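Local coordinates for fiber protein 2 (Fowl adenovirus 1, PDB 2VTW), which forms the short fibre of the virion, whose trimeric C-terminal head domain, the part described here, probably attaches the virus to a host-cell receptor, at residues A[70-83]-A[164-178]. Residues are numbered along the deposited sequence; the frame is centred on the assembly and turned at random.
Sequences RYFTVWVSSFLTQC and YNLIAFTFQCASAGL. With SO4 (sulfate ion), chain G.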
# COMPACT_ATOMS: atom_id res chain seq x y z
N ARG A 70 8.46 -18.51 14.23
CA ARG A 70 8.59 -17.81 12.95
C ARG A 70 8.15 -16.32 12.98
O ARG A 70 8.53 -15.55 12.09
CB ARG A 70 7.82 -18.58 11.87
CG ARG A 70 8.47 -19.92 11.53
CD ARG A 70 7.79 -20.67 10.42
NE ARG A 70 6.43 -21.13 10.73
CZ ARG A 70 5.29 -20.63 10.23
NH1 ARG A 70 5.27 -19.60 9.37
NH2 ARG A 70 4.13 -21.16 10.60
N TYR A 71 7.36 -15.93 13.99
CA TYR A 71 6.82 -14.55 14.06
C TYR A 71 7.57 -13.70 15.04
O TYR A 71 8.11 -14.20 16.01
CB TYR A 71 5.35 -14.54 14.46
CG TYR A 71 4.37 -15.18 13.51
CD1 TYR A 71 4.78 -15.96 12.41
CD2 TYR A 71 3.02 -15.05 13.73
CE1 TYR A 71 3.85 -16.55 11.57
CE2 TYR A 71 2.10 -15.65 12.91
CZ TYR A 71 2.51 -16.38 11.83
OH TYR A 71 1.56 -16.95 11.04
N PHE A 72 7.63 -12.40 14.78
CA PHE A 72 8.09 -11.45 15.78
C PHE A 72 7.44 -10.09 15.59
O PHE A 72 7.08 -9.71 14.46
CB PHE A 72 9.62 -11.36 15.81
CG PHE A 72 10.25 -10.68 14.63
CD1 PHE A 72 10.39 -9.30 14.61
CD2 PHE A 72 10.77 -11.43 13.58
CE1 PHE A 72 10.99 -8.67 13.55
CE2 PHE A 72 11.38 -10.80 12.50
CZ PHE A 72 11.50 -9.43 12.49
N THR A 73 7.32 -9.35 16.70
CA THR A 73 6.56 -8.09 16.71
C THR A 73 7.47 -6.92 17.03
O THR A 73 8.34 -7.01 17.92
CB THR A 73 5.40 -8.15 17.71
OG1 THR A 73 4.54 -9.24 17.35
CG2 THR A 73 4.59 -6.84 17.76
N VAL A 74 7.26 -5.85 16.29
CA VAL A 74 7.85 -4.55 16.56
C VAL A 74 6.69 -3.55 16.80
O VAL A 74 5.71 -3.50 16.05
CB VAL A 74 8.73 -4.08 15.37
CG1 VAL A 74 9.24 -2.63 15.58
CG2 VAL A 74 9.90 -5.03 15.20
N TRP A 75 6.80 -2.79 17.90
CA TRP A 75 5.85 -1.74 18.25
C TRP A 75 6.37 -0.39 17.82
O TRP A 75 7.45 0.00 18.23
CB TRP A 75 5.61 -1.73 19.77
CG TRP A 75 4.72 -2.83 20.19
CD1 TRP A 75 5.10 -4.04 20.68
CD2 TRP A 75 3.29 -2.85 20.14
NE1 TRP A 75 3.99 -4.81 20.93
CE2 TRP A 75 2.87 -4.10 20.60
CE3 TRP A 75 2.33 -1.93 19.71
CZ2 TRP A 75 1.52 -4.44 20.68
CZ3 TRP A 75 1.00 -2.27 19.78
CH2 TRP A 75 0.61 -3.51 20.27
N VAL A 76 5.62 0.33 16.98
CA VAL A 76 5.96 1.74 16.72
C VAL A 76 5.10 2.62 17.63
O VAL A 76 3.86 2.45 17.69
CB VAL A 76 5.78 2.15 15.25
CG1 VAL A 76 5.91 3.65 15.07
CG2 VAL A 76 6.80 1.42 14.39
N SER A 77 5.77 3.54 18.32
CA SER A 77 5.16 4.35 19.38
C SER A 77 5.48 5.79 19.15
O SER A 77 6.55 6.10 18.65
CB SER A 77 5.65 3.91 20.76
OG SER A 77 5.07 4.68 21.80
N SER A 78 4.49 6.64 19.45
CA SER A 78 4.65 8.07 19.54
C SER A 78 4.77 8.54 21.03
O SER A 78 4.93 9.72 21.27
CB SER A 78 3.45 8.79 18.91
OG SER A 78 2.24 8.49 19.60
N PHE A 79 4.66 7.61 21.98
CA PHE A 79 4.75 7.89 23.43
C PHE A 79 6.07 7.28 23.93
O PHE A 79 6.09 6.18 24.52
CB PHE A 79 3.58 7.25 24.19
CG PHE A 79 2.22 7.70 23.70
CD1 PHE A 79 1.71 8.95 24.03
CD2 PHE A 79 1.44 6.85 22.91
CE1 PHE A 79 0.46 9.34 23.61
CE2 PHE A 79 0.18 7.24 22.49
CZ PHE A 79 -0.31 8.48 22.83
N LEU A 80 7.16 7.97 23.65
CA LEU A 80 8.48 7.39 23.78
C LEU A 80 8.90 7.19 25.22
O LEU A 80 9.82 6.42 25.46
CB LEU A 80 9.53 8.22 23.05
CG LEU A 80 9.34 8.36 21.53
CD1 LEU A 80 10.49 9.10 20.87
CD2 LEU A 80 9.14 6.97 20.90
N THR A 81 8.23 7.84 26.18
CA THR A 81 8.47 7.55 27.60
C THR A 81 7.32 6.80 28.27
O THR A 81 7.56 5.79 28.95
CB THR A 81 8.86 8.84 28.39
OG1 THR A 81 7.94 9.90 28.09
CG2 THR A 81 10.24 9.30 27.98
N GLN A 82 6.07 7.22 28.03
CA GLN A 82 4.91 6.59 28.70
C GLN A 82 4.52 5.19 28.19
O GLN A 82 3.98 4.38 28.96
CB GLN A 82 3.67 7.48 28.60
CG GLN A 82 3.80 8.92 29.10
CD GLN A 82 2.48 9.68 28.96
OE1 GLN A 82 1.48 9.32 29.59
NE2 GLN A 82 2.47 10.71 28.13
N CYS A 83 4.73 4.91 26.90
CA CYS A 83 4.33 3.60 26.35
C CYS A 83 5.12 3.27 25.06
O CYS A 83 4.76 3.71 23.97
CB CYS A 83 2.82 3.57 26.11
SG CYS A 83 2.18 1.96 25.79
N TYR A 164 -2.89 3.36 25.58
CA TYR A 164 -2.31 4.20 24.53
C TYR A 164 -2.37 3.46 23.17
O TYR A 164 -2.15 2.25 23.08
CB TYR A 164 -0.83 4.49 24.82
CG TYR A 164 -0.55 5.19 26.13
CD1 TYR A 164 -0.15 6.52 26.16
CD2 TYR A 164 -0.63 4.50 27.34
CE1 TYR A 164 0.13 7.17 27.38
CE2 TYR A 164 -0.36 5.13 28.57
CZ TYR A 164 0.02 6.47 28.58
OH TYR A 164 0.30 7.11 29.78
N ASN A 165 -2.64 4.21 22.11
CA ASN A 165 -2.74 3.63 20.75
C ASN A 165 -1.39 3.66 20.03
O ASN A 165 -0.83 4.72 19.78
CB ASN A 165 -3.81 4.34 19.94
CG ASN A 165 -5.21 4.19 20.54
OD1 ASN A 165 -5.61 3.12 21.03
ND2 ASN A 165 -5.95 5.27 20.51
N LEU A 166 -0.87 2.47 19.76
CA LEU A 166 0.38 2.24 19.04
C LEU A 166 0.11 1.36 17.80
O LEU A 166 -0.96 0.77 17.69
CB LEU A 166 1.38 1.51 19.95
CG LEU A 166 2.18 2.36 20.98
CD1 LEU A 166 1.26 2.99 22.04
CD2 LEU A 166 3.27 1.47 21.61
N ILE A 167 1.11 1.26 16.91
CA ILE A 167 1.06 0.34 15.76
C ILE A 167 1.91 -0.93 16.01
O ILE A 167 3.11 -0.83 16.18
CB ILE A 167 1.55 1.02 14.42
CG1 ILE A 167 0.99 2.44 14.28
CG2 ILE A 167 1.17 0.09 13.20
CD1 ILE A 167 1.68 3.32 13.27
N ALA A 168 1.28 -2.10 16.02
CA ALA A 168 1.98 -3.37 16.09
C ALA A 168 2.26 -3.88 14.66
O ALA A 168 1.34 -3.92 13.82
CB ALA A 168 1.16 -4.40 16.86
N PHE A 169 3.52 -4.21 14.40
CA PHE A 169 3.97 -4.85 13.15
C PHE A 169 4.42 -6.24 13.50
O PHE A 169 5.39 -6.39 14.22
CB PHE A 169 5.17 -4.13 12.55
CG PHE A 169 4.87 -2.78 11.98
CD1 PHE A 169 4.86 -2.58 10.62
CD2 PHE A 169 4.67 -1.68 12.80
CE1 PHE A 169 4.62 -1.33 10.08
CE2 PHE A 169 4.42 -0.41 12.26
CZ PHE A 169 4.39 -0.23 10.91
N THR A 170 3.71 -7.27 13.04
CA THR A 170 4.16 -8.64 13.27
C THR A 170 4.70 -9.23 11.97
O THR A 170 3.97 -9.35 10.97
CB THR A 170 3.11 -9.54 13.94
OG1 THR A 170 2.72 -8.99 15.21
CG2 THR A 170 3.66 -10.94 14.18
N PHE A 171 5.98 -9.58 12.01
CA PHE A 171 6.72 -10.14 10.88
C PHE A 171 6.56 -11.63 10.91
O PHE A 171 6.94 -12.28 11.88
CB PHE A 171 8.18 -9.73 10.97
CG PHE A 171 8.39 -8.25 10.85
CD1 PHE A 171 8.87 -7.70 9.68
CD2 PHE A 171 8.10 -7.39 11.90
CE1 PHE A 171 9.05 -6.33 9.54
CE2 PHE A 171 8.28 -6.00 11.78
CZ PHE A 171 8.76 -5.47 10.62
N GLN A 172 6.00 -12.19 9.85
CA GLN A 172 5.66 -13.59 9.80
C GLN A 172 6.54 -14.30 8.76
O GLN A 172 6.26 -14.26 7.55
CB GLN A 172 4.18 -13.74 9.47
CG GLN A 172 3.30 -12.79 10.32
CD GLN A 172 1.82 -12.99 10.13
OE1 GLN A 172 1.02 -12.63 11.00
NE2 GLN A 172 1.43 -13.59 9.00
N CYS A 173 7.62 -14.92 9.26
CA CYS A 173 8.61 -15.64 8.43
C CYS A 173 8.04 -16.93 7.88
O CYS A 173 7.35 -17.68 8.60
CB CYS A 173 9.86 -15.98 9.23
SG CYS A 173 10.84 -14.58 9.77
N ALA A 174 8.33 -17.21 6.61
CA ALA A 174 7.86 -18.47 5.97
C ALA A 174 8.56 -19.69 6.57
O ALA A 174 7.95 -20.77 6.66
CB ALA A 174 8.05 -18.42 4.45
N SER A 175 9.83 -19.50 6.97
CA SER A 175 10.70 -20.57 7.51
C SER A 175 11.30 -20.21 8.85
O SER A 175 11.66 -19.05 9.10
CB SER A 175 11.88 -20.84 6.55
OG SER A 175 11.41 -21.39 5.33
N ALA A 176 11.47 -21.23 9.69
CA ALA A 176 12.15 -21.09 10.98
C ALA A 176 13.66 -20.87 10.78
O ALA A 176 14.25 -21.35 9.81
CB ALA A 176 11.87 -22.32 11.87
N GLY A 177 14.29 -20.10 11.66
CA GLY A 177 15.73 -19.96 11.61
C GLY A 177 16.34 -18.81 12.40
O GLY A 177 17.43 -18.94 12.96
N LEU A 178 15.63 -17.68 12.42
CA LEU A 178 16.10 -16.49 13.12
C LEU A 178 16.36 -16.75 14.61
O LEU A 178 17.21 -16.09 15.20
CB LEU A 178 15.09 -15.34 12.96
CG LEU A 178 15.45 -13.94 13.49
CD1 LEU A 178 16.76 -13.41 12.93
CD2 LEU A 178 14.31 -12.95 13.21
S SO4 G . 5.48 10.77 26.09
O1 SO4 G . 4.17 10.97 25.49
O2 SO4 G . 5.49 11.51 27.33
O3 SO4 G . 5.74 9.37 26.38
O4 SO4 G . 6.46 11.38 25.22
O HOH W 1 1.75 5.92 19.43
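Phe72 and Phe171, a hydrogen-bonded pair of antiparallel strands 71-76 and 164-173, illustrate how cross-strand neighbours share one sheet face. Their rings lie nearly parallel (8°) but displaced, with little ring-on-ring overlap; CB of Phe171 instead sits over the Phe72 face, 3.8 Å from the ring centroid. With chi1 of 72°, the Phe72 ring swings between its own backbone N and carbonyl carbon, over its partner. Beyond them, Val76 CG2 packs against Phe169 CE2 at 3.7 Å.

On the other face a threonine pair separates two contacts made over aromatic rings. The Gln172 amide stacks on the Tyr71 ring, planes 9° apart, with CG over the ring centre. Thr170 OG1 donates to Thr73 OG1 at 2.8 Å; Thr73 OG1 is also hydrogen-bonded to Tyr124 O, and Thr170 OG1 to Ser126 N. Ala168 CB rests on the six-membered ring of Trp75, whose indole also meets Phe115.

In the loop after strand 71-76, Phe79 offers a face to the edge of the Tyr164 ring, centroids 4.8 Å apart, while the Tyr164 hydroxyl donates to Gln82 OE1. Phe169 and Phe171 pack against strands 43-53 and 185-197, as between the sheets of the antiparallel beta-sandwich of adenovirus fibre heads.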